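Local atomic coordinates of Keto/oxoacid ferredoxin oxidoreductase, gamma subunit (Geobacter sulfurreducens, PDB entry 3ON3), a protein that probably serves as the gamma subunit of a 2-oxoacid:ferredoxin oxidoreductase, an enzyme class that oxidises 2-oxoacids and passes the electrons to ferredoxin. Residues G34-S42 with K53-V63; T112-T120 with M173-K183. All coordinates share one frame; numbering follows the deposited sequence.

Contact 1 of 2, residues G34-S42 with K53-V63; sequences GKQAVQSQS and KSEVIISDGPV
Gln36 to Ser40 run antiparallel to Glu55 to Ser59, and the hydrogen-bonded pairs Gln36-Ser59, Val38-Ile57 and Ser40-Glu55 each supply two backbone bonds, from Val38 N to Ile57 O (3.0 Å) and from Glu55 N to Ser40 O (2.8 Å), for example. Val38 has CG1 wedged between its own backbone N and carbonyl carbon (chi1 70°), which sets that methyl against Ile57 CB at 3.7 Å and, obliquely, against Val63 CG1 at 3.6 Å. A beta-branched valine suits an extended strand and is compact enough for CG1 to sit between Ile57 and Val63. Val63 gets there because the chain folds back through an ST turn, in which Ser59 OG accepts from Gly61 N at 3.2 Å; Val63 CG2 then lies 3.7 Å from Gln36 CB. The two strands form a beta hairpin, and strand 36-43 also pairs with the second subunit, continuing the sheet across the dimer. Ala37, Gln39, Val56 and Ile58 share the face covered by helix 18-32, where Ala37 CB leaves room for Ile58 CG1. On this face Gln39 joins its amide to that of Gln41, Gln39 NE2 giving to Gln41 OE1 nearly straight (168°) and Gln41 NE2 to Gln39 OE1, while Ser54 CB, on the facing strand, packs against both amides. Gln39 OE1 also accepts from Gln41 NE2 of the second subunit, and Gln41 NE2 gives to Gln39 OE1 of that subunit. Within strand 52-59, Lys53 NZ forms a salt bridge to Glu55 OE2 (2.7 Å), from above the carboxylate plane.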
ATOM      1  N   GLY B  34      17.323   3.579  -6.301  1.00 49.88           N
ATOM      2  CA  GLY B  34      17.501   3.348  -7.722  1.00 37.80           C
ATOM      3  C   GLY B  34      17.224   1.923  -8.178  1.00 43.22           C
ATOM      4  O   GLY B  34      17.539   1.536  -9.302  1.00 45.89           O
ATOM      5  N   LYS B  35      16.635   1.119  -7.310  1.00 35.74           N
ATOM      6  CA  LYS B  35      16.288  -0.238  -7.719  1.00 46.52           C
ATOM      7  C   LYS B  35      14.841  -0.329  -8.222  1.00 49.75           C
ATOM      8  O   LYS B  35      14.139   0.683  -8.323  1.00 51.53           O
ATOM      9  CB  LYS B  35      16.547  -1.228  -6.575  1.00 47.01           C
ATOM     10  CG  LYS B  35      17.984  -1.199  -6.073  1.00 46.43           C
ATOM     11  CD  LYS B  35      18.171  -2.027  -4.803  1.00 57.10           C
ATOM     12  CE  LYS B  35      19.652  -2.104  -4.406  1.00 67.23           C
ATOM     13  NZ  LYS B  35      19.892  -3.040  -3.268  1.00 71.42           N
ATOM     14  N   GLN B  36      14.413  -1.540  -8.553  1.00 52.31           N
ATOM     15  CA  GLN B  36      13.030  -1.792  -8.930  1.00 57.85           C
ATOM     16  C   GLN B  36      12.352  -2.462  -7.750  1.00 53.94           C
ATOM     17  O   GLN B  36      13.006  -3.109  -6.945  1.00 48.56           O
ATOM     18  CB  GLN B  36      12.968  -2.708 -10.152  1.00 65.54           C
ATOM     19  CG  GLN B  36      13.961  -2.341 -11.241  1.00 77.97           C
ATOM     20  CD  GLN B  36      13.289  -1.985 -12.545  1.00 84.51           C
ATOM     21  OE1 GLN B  36      12.186  -1.439 -12.559  1.00 84.56           O
ATOM     22  NE2 GLN B  36      13.953  -2.291 -13.654  1.00 91.92           N
ATOM     23  N   ALA B  37      11.041  -2.315  -7.642  1.00 46.21           N
ATOM     24  CA  ALA B  37      10.346  -2.930  -6.529  1.00 46.27           C
ATOM     25  C   ALA B  37       8.861  -3.084  -6.791  1.00 45.16           C
ATOM     26  O   ALA B  37       8.247  -2.305  -7.524  1.00 44.94           O
ATOM     27  CB  ALA B  37      10.583  -2.150  -5.241  1.00 42.35           C
ATOM     28  N   VAL B  38       8.297  -4.107  -6.171  1.00 41.55           N
ATOM     29  CA  VAL B  38       6.878  -4.363  -6.253  1.00 40.38           C
ATOM     30  C   VAL B  38       6.374  -4.628  -4.838  1.00 44.62           C
ATOM     31  O   VAL B  38       6.988  -5.367  -4.069  1.00 46.35           O
ATOM     32  CB  VAL B  38       6.594  -5.517  -7.230  1.00 43.94           C
ATOM     33  CG1 VAL B  38       7.070  -6.838  -6.653  1.00 50.17           C
ATOM     34  CG2 VAL B  38       5.111  -5.562  -7.621  1.00 50.60           C
ATOM     35  N   GLN B  39       5.288  -3.966  -4.472  1.00 47.66           N
ATOM     36  CA  GLN B  39       4.706  -4.131  -3.143  1.00 46.85           C
ATOM     37  C   GLN B  39       3.253  -4.592  -3.304  1.00 44.07           C
ATOM     38  O   GLN B  39       2.548  -4.111  -4.180  1.00 39.53           O
ATOM     39  CB  GLN B  39       4.773  -2.810  -2.380  1.00 35.78           C
ATOM     40  CG  GLN B  39       4.509  -2.928  -0.899  1.00 42.19           C
ATOM     41  CD  GLN B  39       3.041  -3.156  -0.586  1.00 45.70           C
ATOM     42  OE1 GLN B  39       2.158  -2.548  -1.200  1.00 46.05           O
ATOM     43  NE2 GLN B  39       2.773  -4.026   0.382  1.00 43.96           N
ATOM     44  N   SER B  40       2.806  -5.520  -2.471  1.00 42.60           N
ATOM     45  CA  SER B  40       1.470  -6.090  -2.654  1.00 46.53           C
ATOM     46  C   SER B  40       0.984  -6.847  -1.435  1.00 41.12           C
ATOM     47  O   SER B  40       1.777  -7.268  -0.605  1.00 42.51           O
ATOM     48  CB  SER B  40       1.455  -7.042  -3.848  1.00 53.35           C
ATOM     49  OG  SER B  40       2.172  -8.224  -3.545  1.00 55.56           O
ATOM     50  N   GLN B  41      -0.332  -7.017  -1.351  1.00 48.38           N
ATOM     51  CA  GLN B  41      -0.967  -7.814  -0.307  1.00 56.38           C
ATOM     52  C   GLN B  41      -2.153  -8.567  -0.883  1.00 59.10           C
ATOM     53  O   GLN B  41      -2.909  -8.023  -1.698  1.00 62.78           O
ATOM     54  CB  GLN B  41      -1.440  -6.944   0.860  1.00 57.67           C
ATOM     55  CG  GLN B  41      -1.743  -5.513   0.469  1.00 59.20           C
ATOM     56  CD  GLN B  41      -0.478  -4.675   0.365  1.00 61.15           C
ATOM     57  OE1 GLN B  41       0.420  -4.795   1.199  1.00 54.49           O
ATOM     58  NE2 GLN B  41      -0.405  -3.821  -0.655  1.00 61.68           N
ATOM     59  N   SER B  42      -2.313  -9.813  -0.443  1.00 56.71           N
ATOM     60  CA  SER B  42      -3.427 -10.654  -0.857  1.00 59.48           C
ATOM     61  C   SER B  42      -4.511 -10.734   0.209  1.00 63.90           C
ATOM     62  O   SER B  42      -4.224 -10.706   1.410  1.00 60.17           O
ATOM     63  CB  SER B  42      -2.938 -12.066  -1.185  1.00 70.30           C
ATOM     64  OG  SER B  42      -2.162 -12.073  -2.370  1.00 80.80           O
ATOM     65  N   LYS B  53      -0.225 -10.463   6.091  1.00 49.19           N
ATOM     66  CA  LYS B  53       1.087 -10.075   5.586  1.00 55.48           C
ATOM     67  C   LYS B  53       0.985  -9.147   4.393  1.00 61.89           C
ATOM     68  O   LYS B  53      -0.020  -9.143   3.663  1.00 66.21           O
ATOM     69  CB  LYS B  53       1.895 -11.300   5.164  1.00 54.86           C
ATOM     70  CG  LYS B  53       1.298 -12.028   3.960  1.00 53.74           C
ATOM     71  CD  LYS B  53       2.292 -12.980   3.335  1.00 63.02           C
ATOM     72  CE  LYS B  53       1.713 -13.613   2.083  1.00 68.13           C
ATOM     73  NZ  LYS B  53       1.378 -12.571   1.081  1.00 71.38           N
ATOM     74  N   SER B  54       2.044  -8.364   4.205  1.00 50.32           N
ATOM     75  CA  SER B  54       2.261  -7.627   2.972  1.00 50.80           C
ATOM     76  C   SER B  54       3.652  -8.016   2.463  1.00 49.15           C
ATOM     77  O   SER B  54       4.516  -8.429   3.245  1.00 51.24           O
ATOM     78  CB  SER B  54       2.144  -6.122   3.209  1.00 50.92           C
ATOM     79  OG  SER B  54       3.376  -5.577   3.659  1.00 64.73           O
ATOM     80  N   GLU B  55       3.861  -7.931   1.158  1.00 43.92           N
ATOM     81  CA  GLU B  55       5.113  -8.404   0.578  1.00 50.58           C
ATOM     82  C   GLU B  55       5.845  -7.312  -0.179  1.00 45.05           C
ATOM     83  O   GLU B  55       5.223  -6.385  -0.711  1.00 44.64           O
ATOM     84  CB  GLU B  55       4.868  -9.570  -0.373  1.00 58.48           C
ATOM     85  CG  GLU B  55       4.388 -10.838   0.288  1.00 77.74           C
ATOM     86  CD  GLU B  55       4.244 -11.966  -0.709  1.00 97.65           C
ATOM     87  OE1 GLU B  55       4.706 -11.794  -1.861  1.00102.54           O
ATOM     88  OE2 GLU B  55       3.676 -13.019  -0.348  1.00105.75           O
ATOM     89  N   VAL B  56       7.167  -7.424  -0.225  1.00 37.22           N
ATOM     90  CA  VAL B  56       7.950  -6.562  -1.095  1.00 41.77           C
ATOM     91  C   VAL B  56       9.059  -7.365  -1.765  1.00 41.77           C
ATOM     92  O   VAL B  56       9.733  -8.184  -1.137  1.00 38.76           O
ATOM     93  CB  VAL B  56       8.495  -5.283  -0.370  1.00 42.88           C
ATOM     94  CG1 VAL B  56       9.262  -5.652   0.884  1.00 56.70           C
ATOM     95  CG2 VAL B  56       9.374  -4.449  -1.317  1.00 37.23           C
ATOM     96  N   ILE B  57       9.216  -7.139  -3.058  1.00 36.48           N
ATOM     97  CA  ILE B  57      10.249  -7.798  -3.824  1.00 44.75           C
ATOM     98  C   ILE B  57      11.068  -6.711  -4.484  1.00 46.56           C
ATOM     99  O   ILE B  57      10.523  -5.832  -5.155  1.00 47.19           O
ATOM    100  CB  ILE B  57       9.667  -8.722  -4.911  1.00 50.22           C
ATOM    101  CG1 ILE B  57       8.632  -9.694  -4.317  1.00 37.88           C
ATOM    102  CG2 ILE B  57      10.795  -9.470  -5.617  1.00 55.70           C
ATOM    103  CD1 ILE B  57       7.756 -10.363  -5.377  1.00 45.81           C
ATOM    104  N   ILE B  58      12.375  -6.769  -4.262  1.00 39.67           N
ATOM    105  CA  ILE B  58      13.301  -5.749  -4.736  1.00 38.71           C
ATOM    106  C   ILE B  58      14.333  -6.422  -5.612  1.00 44.00           C
ATOM    107  O   ILE B  58      14.702  -7.573  -5.384  1.00 47.96           O
ATOM    108  CB  ILE B  58      13.976  -5.055  -3.529  1.00 43.96           C
ATOM    109  CG1 ILE B  58      12.938  -4.238  -2.750  1.00 35.58           C
ATOM    110  CG2 ILE B  58      15.185  -4.208  -3.951  1.00 41.57           C
ATOM    111  CD1 ILE B  58      13.367  -3.943  -1.327  1.00 39.21           C
ATOM    112  N   SER B  59      14.798  -5.716  -6.628  1.00 48.33           N
ATOM    113  CA  SER B  59      15.827  -6.282  -7.478  1.00 52.72           C
ATOM    114  C   SER B  59      16.545  -5.214  -8.284  1.00 60.96           C
ATOM    115  O   SER B  59      15.982  -4.147  -8.586  1.00 50.33           O
ATOM    116  CB  SER B  59      15.226  -7.338  -8.401  1.00 56.24           C
ATOM    117  OG  SER B  59      16.239  -7.978  -9.141  1.00 63.97           O
ATOM    118  N   ASP B  60      17.803  -5.498  -8.607  1.00 64.83           N
ATOM    119  CA  ASP B  60      18.580  -4.639  -9.485  1.00 76.06           C
ATOM    120  C   ASP B  60      17.946  -4.610 -10.870  1.00 78.60           C
ATOM    121  O   ASP B  60      18.120  -3.652 -11.628  1.00 78.96           O
ATOM    122  CB  ASP B  60      20.025  -5.129  -9.573  1.00 86.29           C
ATOM    123  CG  ASP B  60      20.860  -4.690  -8.389  1.00 94.76           C
ATOM    124  OD1 ASP B  60      20.889  -3.474  -8.102  1.00 99.60           O
ATOM    125  OD2 ASP B  60      21.495  -5.555  -7.750  1.00 98.19           O
ATOM    126  N   GLY B  61      17.207  -5.665 -11.196  1.00 74.40           N
ATOM    127  CA  GLY B  61      16.499  -5.725 -12.458  1.00 75.22           C
ATOM    128  C   GLY B  61      14.991  -5.716 -12.293  1.00 71.63           C
ATOM    129  O   GLY B  61      14.469  -5.227 -11.286  1.00 55.92           O
ATOM    130  N   PRO B  62      14.283  -6.256 -13.295  1.00 80.26           N
ATOM    131  CA  PRO B  62      12.826  -6.412 -13.317  1.00 80.36           C
ATOM    132  C   PRO B  62      12.320  -7.227 -12.133  1.00 79.21           C
ATOM    133  O   PRO B  62      12.990  -8.161 -11.685  1.00 77.94           O
ATOM    134  CB  PRO B  62      12.583  -7.173 -14.621  1.00 85.42           C
ATOM    135  CG  PRO B  62      13.729  -6.792 -15.491  1.00 87.00           C
ATOM    136  CD  PRO B  62      14.900  -6.690 -14.561  1.00 86.69           C
ATOM    137  N   VAL B  63      11.136  -6.869 -11.642  1.00 78.41           N
ATOM    138  CA  VAL B  63      10.562  -7.481 -10.451  1.00 79.33           C
ATOM    139  C   VAL B  63       9.054  -7.695 -10.633  1.00 85.97           C
ATOM    140  O   VAL B  63       8.245  -7.143  -9.886  1.00 91.51           O
ATOM    141  CB  VAL B  63      10.805  -6.586  -9.208  1.00 67.05           C
ATOM    142  CG1 VAL B  63      10.412  -7.308  -7.949  1.00 74.14           C
ATOM    143  CG2 VAL B  63      12.255  -6.168  -9.117  1.00 62.51           C
TER

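Contact 2 of 2, residues T112-T120 with M173-K183; sequences TTAFNIINT and MGFEKALAAKK
Lys177 lays its CB over the centre of the Phe115 ring, 3.8 Å from the centroid and 13° off the normal, in a CH-pi contact. Lysine suits the place because its extended aliphatic chain passes the ring before its ammonium reaches Thr120 tip to tip, NZ giving to OG1 at 2.8 Å; a weak bond to Asn116 OD1 adds to this. Ala178 CB lies 4.1 Å from Phe115 CE2, and Ala181 CB packs on Phe115 CB; both are small enough to let the helix come close. Ile117 CG1 lies on the opposite face of the ring, toward the rim. Were Phe115 an alanine, Lys177 CB would probably lose the face it lies on, opening a gap between strand and helix and leaving the lysine chain freer to turn. Thr120 is held in turn, OG1 giving to Asn116 O at 2.9 Å from above the carbonyl plane. At the other end Lys183 NZ reaches Thr112 O at 2.9 Å, and a water links Ala181 O to Ala114 N. The contact thus fastens the C-terminal helix to strand 111-115, outermost in the sheet of this chain, and the start of the helix after it. Since Lys177 NZ also forms a salt bridge with Asp124, its charge is likely to be balanced, with the Thr120 hydroxyl and a water as further polar partners.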
ATOM      1  N   THR B 112      17.909 -15.516  13.234  1.00 45.56           N
ATOM      2  CA  THR B 112      16.793 -15.021  14.025  1.00 48.29           C
ATOM      3  C   THR B 112      17.182 -13.878  14.948  1.00 50.72           C
ATOM      4  O   THR B 112      18.141 -13.972  15.713  1.00 51.64           O
ATOM      5  CB  THR B 112      16.173 -16.146  14.874  1.00 57.07           C
ATOM      6  OG1 THR B 112      15.711 -17.190  14.011  1.00 69.28           O
ATOM      7  CG2 THR B 112      15.006 -15.617  15.678  1.00 60.68           C
ATOM      8  N   THR B 113      16.417 -12.798  14.871  1.00 46.74           N
ATOM      9  CA  THR B 113      16.589 -11.680  15.774  1.00 50.80           C
ATOM     10  C   THR B 113      15.268 -11.369  16.429  1.00 50.43           C
ATOM     11  O   THR B 113      14.240 -11.352  15.767  1.00 48.11           O
ATOM     12  CB  THR B 113      17.085 -10.419  15.046  1.00 44.87           C
ATOM     13  OG1 THR B 113      18.367 -10.688  14.474  1.00 53.26           O
ATOM     14  CG2 THR B 113      17.201  -9.248  16.025  1.00 39.54           C
ATOM     15  N   ALA B 114      15.305 -11.123  17.732  1.00 51.77           N
ATOM     16  CA  ALA B 114      14.090 -10.860  18.485  1.00 52.64           C
ATOM     17  C   ALA B 114      14.303  -9.723  19.468  1.00 43.83           C
ATOM     18  O   ALA B 114      15.266  -9.731  20.224  1.00 39.30           O
ATOM     19  CB  ALA B 114      13.642 -12.131  19.228  1.00 50.51           C
ATOM     20  N   PHE B 115      13.413  -8.740  19.444  1.00 43.89           N
ATOM     21  CA  PHE B 115      13.425  -7.703  20.466  1.00 44.98           C
ATOM     22  C   PHE B 115      12.048  -7.129  20.657  1.00 45.62           C
ATOM     23  O   PHE B 115      11.120  -7.479  19.928  1.00 45.44           O
ATOM     24  CB  PHE B 115      14.494  -6.610  20.220  1.00 45.55           C
ATOM     25  CG  PHE B 115      14.167  -5.616  19.123  1.00 40.13           C
ATOM     26  CD1 PHE B 115      13.540  -4.414  19.423  1.00 32.66           C
ATOM     27  CD2 PHE B 115      14.553  -5.854  17.808  1.00 39.26           C
ATOM     28  CE1 PHE B 115      13.269  -3.464  18.432  1.00 29.83           C
ATOM     29  CE2 PHE B 115      14.290  -4.917  16.796  1.00 37.82           C
ATOM     30  CZ  PHE B 115      13.641  -3.715  17.109  1.00 35.55           C
ATOM     31  N   ASN B 116      11.917  -6.279  21.668  1.00 44.70           N
ATOM     32  CA  ASN B 116      10.629  -5.710  22.031  1.00 42.75           C
ATOM     33  C   ASN B 116      10.183  -4.604  21.077  1.00 33.87           C
ATOM     34  O   ASN B 116      10.047  -3.455  21.472  1.00 43.89           O
ATOM     35  CB  ASN B 116      10.659  -5.205  23.478  1.00 44.37           C
ATOM     36  CG  ASN B 116      11.716  -4.136  23.710  1.00 51.24           C
ATOM     37  OD1 ASN B 116      12.649  -3.966  22.914  1.00 49.51           O
ATOM     38  ND2 ASN B 116      11.576  -3.412  24.809  1.00 50.00           N
ATOM     39  N   ILE B 117       9.951  -4.974  19.823  1.00 42.86           N
ATOM     40  CA  ILE B 117       9.545  -4.029  18.782  1.00 46.03           C
ATOM     41  C   ILE B 117       8.367  -3.149  19.176  1.00 46.04           C
ATOM     42  O   ILE B 117       8.412  -1.922  19.047  1.00 48.57           O
ATOM     43  CB  ILE B 117       9.156  -4.755  17.483  1.00 37.69           C
ATOM     44  CG1 ILE B 117      10.361  -5.507  16.909  1.00 46.70           C
ATOM     45  CG2 ILE B 117       8.635  -3.753  16.466  1.00 30.12           C
ATOM     46  CD1 ILE B 117      10.028  -6.497  15.782  1.00 35.41           C
ATOM     47  N   ILE B 118       7.299  -3.784  19.627  1.00 47.43           N
ATOM     48  CA  ILE B 118       6.071  -3.067  19.931  1.00 46.77           C
ATOM     49  C   ILE B 118       6.283  -2.139  21.124  1.00 45.64           C
ATOM     50  O   ILE B 118       5.821  -1.005  21.140  1.00 44.55           O
ATOM     51  CB  ILE B 118       4.891  -4.046  20.183  1.00 43.56           C
ATOM     52  CG1 ILE B 118       4.238  -4.446  18.857  1.00 53.77           C
ATOM     53  CG2 ILE B 118       3.830  -3.379  21.007  1.00 47.29           C
ATOM     54  CD1 ILE B 118       4.268  -5.904  18.552  1.00 58.56           C
ATOM     55  N   ASN B 119       7.021  -2.627  22.109  1.00 46.06           N
ATOM     56  CA  ASN B 119       7.221  -1.908  23.348  1.00 49.10           C
ATOM     57  C   ASN B 119       8.251  -0.805  23.201  1.00 43.64           C
ATOM     58  O   ASN B 119       8.206   0.199  23.908  1.00 42.83           O
ATOM     59  CB  ASN B 119       7.658  -2.877  24.433  1.00 64.63           C
ATOM     60  CG  ASN B 119       7.157  -2.475  25.787  1.00 78.07           C
ATOM     61  OD1 ASN B 119       7.873  -1.835  26.557  1.00 86.52           O
ATOM     62  ND2 ASN B 119       5.913  -2.832  26.086  1.00 74.32           N
ATOM     63  N   THR B 120       9.192  -1.003  22.288  1.00 42.06           N
ATOM     64  CA  THR B 120      10.083   0.080  21.902  1.00 39.02           C
ATOM     65  C   THR B 120       9.223   1.249  21.415  1.00 45.06           C
ATOM     66  O   THR B 120       9.320   2.360  21.934  1.00 47.37           O
ATOM     67  CB  THR B 120      11.067  -0.346  20.794  1.00 35.99           C
ATOM     68  OG1 THR B 120      12.005  -1.302  21.318  1.00 37.96           O
ATOM     69  CG2 THR B 120      11.824   0.872  20.264  1.00 31.52           C
HETATM   70  N   MSE B 173      15.810   3.767  16.364  1.00 37.92           N
HETATM   71  CA  MSE B 173      15.801   2.779  17.432  1.00 36.57           C
HETATM   72  C   MSE B 173      15.576   1.353  16.957  1.00 37.60           C
HETATM   73  O   MSE B 173      16.199   0.419  17.480  1.00 28.73           O
HETATM   74  CB  MSE B 173      14.775   3.139  18.496  1.00 40.54           C
HETATM   75  CG  MSE B 173      15.078   4.448  19.203  1.00 51.98           C
HETATM   76 SE   MSE B 173      14.204   4.556  20.948  1.00 81.46          SE
HETATM   77  CE  MSE B 173      15.274   3.213  21.883  1.00 73.76           C
ATOM     78  N   GLY B 174      14.665   1.169  16.004  1.00 34.07           N
ATOM     79  CA  GLY B 174      14.487  -0.141  15.407  1.00 30.31           C
ATOM     80  C   GLY B 174      15.834  -0.608  14.853  1.00 38.01           C
ATOM     81  O   GLY B 174      16.295  -1.744  15.078  1.00 35.15           O
ATOM     82  N   PHE B 175      16.457   0.298  14.113  1.00 32.15           N
ATOM     83  CA  PHE B 175      17.749   0.094  13.482  1.00 38.83           C
ATOM     84  C   PHE B 175      18.801  -0.310  14.504  1.00 40.50           C
ATOM     85  O   PHE B 175      19.482  -1.317  14.336  1.00 38.78           O
ATOM     86  CB  PHE B 175      18.171   1.392  12.791  1.00 36.30           C
ATOM     87  CG  PHE B 175      19.397   1.274  11.940  1.00 36.35           C
ATOM     88  CD1 PHE B 175      19.297   0.871  10.612  1.00 36.68           C
ATOM     89  CD2 PHE B 175      20.642   1.632  12.444  1.00 35.04           C
ATOM     90  CE1 PHE B 175      20.416   0.799   9.809  1.00 34.00           C
ATOM     91  CE2 PHE B 175      21.777   1.571  11.640  1.00 38.94           C
ATOM     92  CZ  PHE B 175      21.665   1.156  10.322  1.00 34.95           C
ATOM     93  N   GLU B 176      18.918   0.470  15.573  1.00 41.90           N
ATOM     94  CA  GLU B 176      19.941   0.227  16.584  1.00 39.49           C
ATOM     95  C   GLU B 176      19.733  -1.118  17.287  1.00 42.78           C
ATOM     96  O   GLU B 176      20.666  -1.915  17.395  1.00 32.96           O
ATOM     97  CB  GLU B 176      19.931   1.321  17.644  1.00 33.71           C
ATOM     98  CG  GLU B 176      20.236   2.710  17.160  1.00 49.02           C
ATOM     99  CD  GLU B 176      20.034   3.735  18.243  1.00 46.77           C
ATOM    100  OE1 GLU B 176      19.335   3.425  19.232  1.00 45.96           O
ATOM    101  OE2 GLU B 176      20.563   4.850  18.104  1.00 57.44           O
ATOM    102  N   LYS B 177      18.517  -1.344  17.781  1.00 41.82           N
ATOM    103  CA  LYS B 177      18.210  -2.528  18.591  1.00 43.60           C
ATOM    104  C   LYS B 177      18.330  -3.839  17.817  1.00 41.04           C
ATOM    105  O   LYS B 177      18.803  -4.829  18.360  1.00 41.46           O
ATOM    106  CB  LYS B 177      16.826  -2.432  19.230  1.00 40.59           C
ATOM    107  CG  LYS B 177      16.679  -1.349  20.280  1.00 41.98           C
ATOM    108  CD  LYS B 177      15.400  -1.574  21.065  1.00 43.65           C
ATOM    109  CE  LYS B 177      15.154  -0.496  22.089  1.00 50.13           C
ATOM    110  NZ  LYS B 177      14.162  -0.963  23.103  1.00 54.74           N
ATOM    111  N   ALA B 178      17.911  -3.851  16.558  1.00 35.16           N
ATOM    112  CA  ALA B 178      18.119  -5.038  15.733  1.00 35.95           C
ATOM    113  C   ALA B 178      19.603  -5.416  15.637  1.00 38.69           C
ATOM    114  O   ALA B 178      19.957  -6.591  15.718  1.00 40.71           O
ATOM    115  CB  ALA B 178      17.550  -4.840  14.354  1.00 31.93           C
ATOM    116  N   LEU B 179      20.463  -4.418  15.444  1.00 36.32           N
ATOM    117  CA  LEU B 179      21.883  -4.675  15.311  1.00 38.28           C
ATOM    118  C   LEU B 179      22.404  -5.286  16.608  1.00 38.82           C
ATOM    119  O   LEU B 179      23.149  -6.238  16.570  1.00 34.72           O
ATOM    120  CB  LEU B 179      22.659  -3.398  14.934  1.00 34.01           C
ATOM    121  CG  LEU B 179      22.395  -2.947  13.488  1.00 44.68           C
ATOM    122  CD1 LEU B 179      23.079  -1.609  13.172  1.00 47.94           C
ATOM    123  CD2 LEU B 179      22.777  -4.022  12.454  1.00 35.73           C
ATOM    124  N   ALA B 180      21.972  -4.751  17.747  1.00 40.54           N
ATOM    125  CA  ALA B 180      22.479  -5.197  19.033  1.00 40.35           C
ATOM    126  C   ALA B 180      21.834  -6.513  19.493  1.00 43.97           C
ATOM    127  O   ALA B 180      22.436  -7.257  20.251  1.00 40.33           O
ATOM    128  CB  ALA B 180      22.310  -4.104  20.084  1.00 40.03           C
ATOM    129  N   ALA B 181      20.627  -6.805  19.014  1.00 43.04           N
ATOM    130  CA  ALA B 181      19.912  -7.993  19.463  1.00 44.47           C
ATOM    131  C   ALA B 181      20.306  -9.238  18.675  1.00 47.90           C
ATOM    132  O   ALA B 181      20.199 -10.353  19.174  1.00 49.83           O
ATOM    133  CB  ALA B 181      18.396  -7.780  19.411  1.00 33.52           C
ATOM    134  N   LYS B 182      20.775  -9.049  17.448  1.00 50.14           N
ATOM    135  CA  LYS B 182      21.037 -10.186  16.583  1.00 54.69           C
ATOM    136  C   LYS B 182      22.197 -11.050  17.106  1.00 57.76           C
ATOM    137  O   LYS B 182      22.992 -10.617  17.958  1.00 46.79           O
ATOM    138  CB  LYS B 182      21.303  -9.716  15.157  1.00 43.94           C
ATOM    139  CG  LYS B 182      22.612  -8.996  15.001  1.00 41.40           C
ATOM    140  CD  LYS B 182      22.863  -8.575  13.555  1.00 38.68           C
ATOM    141  CE  LYS B 182      24.184  -7.787  13.488  1.00 40.56           C
ATOM    142  NZ  LYS B 182      24.623  -7.513  12.092  1.00 41.98           N
ATOM    143  N   LYS B 183      22.287 -12.281  16.618  1.00 56.80           N
ATOM    144  CA  LYS B 183      23.422 -13.121  16.997  1.00 57.27           C
ATOM    145  C   LYS B 183      24.653 -12.697  16.202  1.00 63.09           C
ATOM    146  O   LYS B 183      25.620 -12.192  16.764  1.00 66.39           O
ATOM    147  CB  LYS B 183      23.126 -14.605  16.802  1.00 59.61           C
ATOM    148  CG  LYS B 183      22.190 -15.199  17.855  1.00 76.32           C
ATOM    149  CD  LYS B 183      20.742 -14.716  17.706  1.00 86.49           C
ATOM    150  CE  LYS B 183      19.808 -15.472  18.661  1.00 92.57           C
ATOM    151  NZ  LYS B 183      18.359 -15.354  18.307  1.00 86.77           N
TER
HETATM  152  O   HOH W   1      20.351 -13.221  14.765  1.00 49.39           O
HETATM  153  O   HOH W   2      17.832 -11.967  19.245  1.00 47.06           O
HETATM  154  O   HOH W   3      15.292  -2.965  24.572  1.00 58.71           O

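How the contacts relate
From the N terminus, strand 6-12 and helix 18-32 come first, and the chain then enters strand 36-43. Contact 1 closes a short loop of ten residues between its segments, making a hairpin whose second strand lies beside strand 6-12. The chain next lays down strand 71-76, helix 79-85 and strands 93-98 and 111-115. Contact 2 opens on the last of these and closes a much longer, largely helical loop when helix 164-181 returns. The two loops therefore follow in series, neither nesting nor crossing. Both reach the same mixed sheet, at its outermost strands within the chain; the centres of contact 1 and contact 2 are about 24 Å apart. Contact 1 lies at the dimer interface, whereas contact 2 joins sheet to C-terminal helix within one subunit.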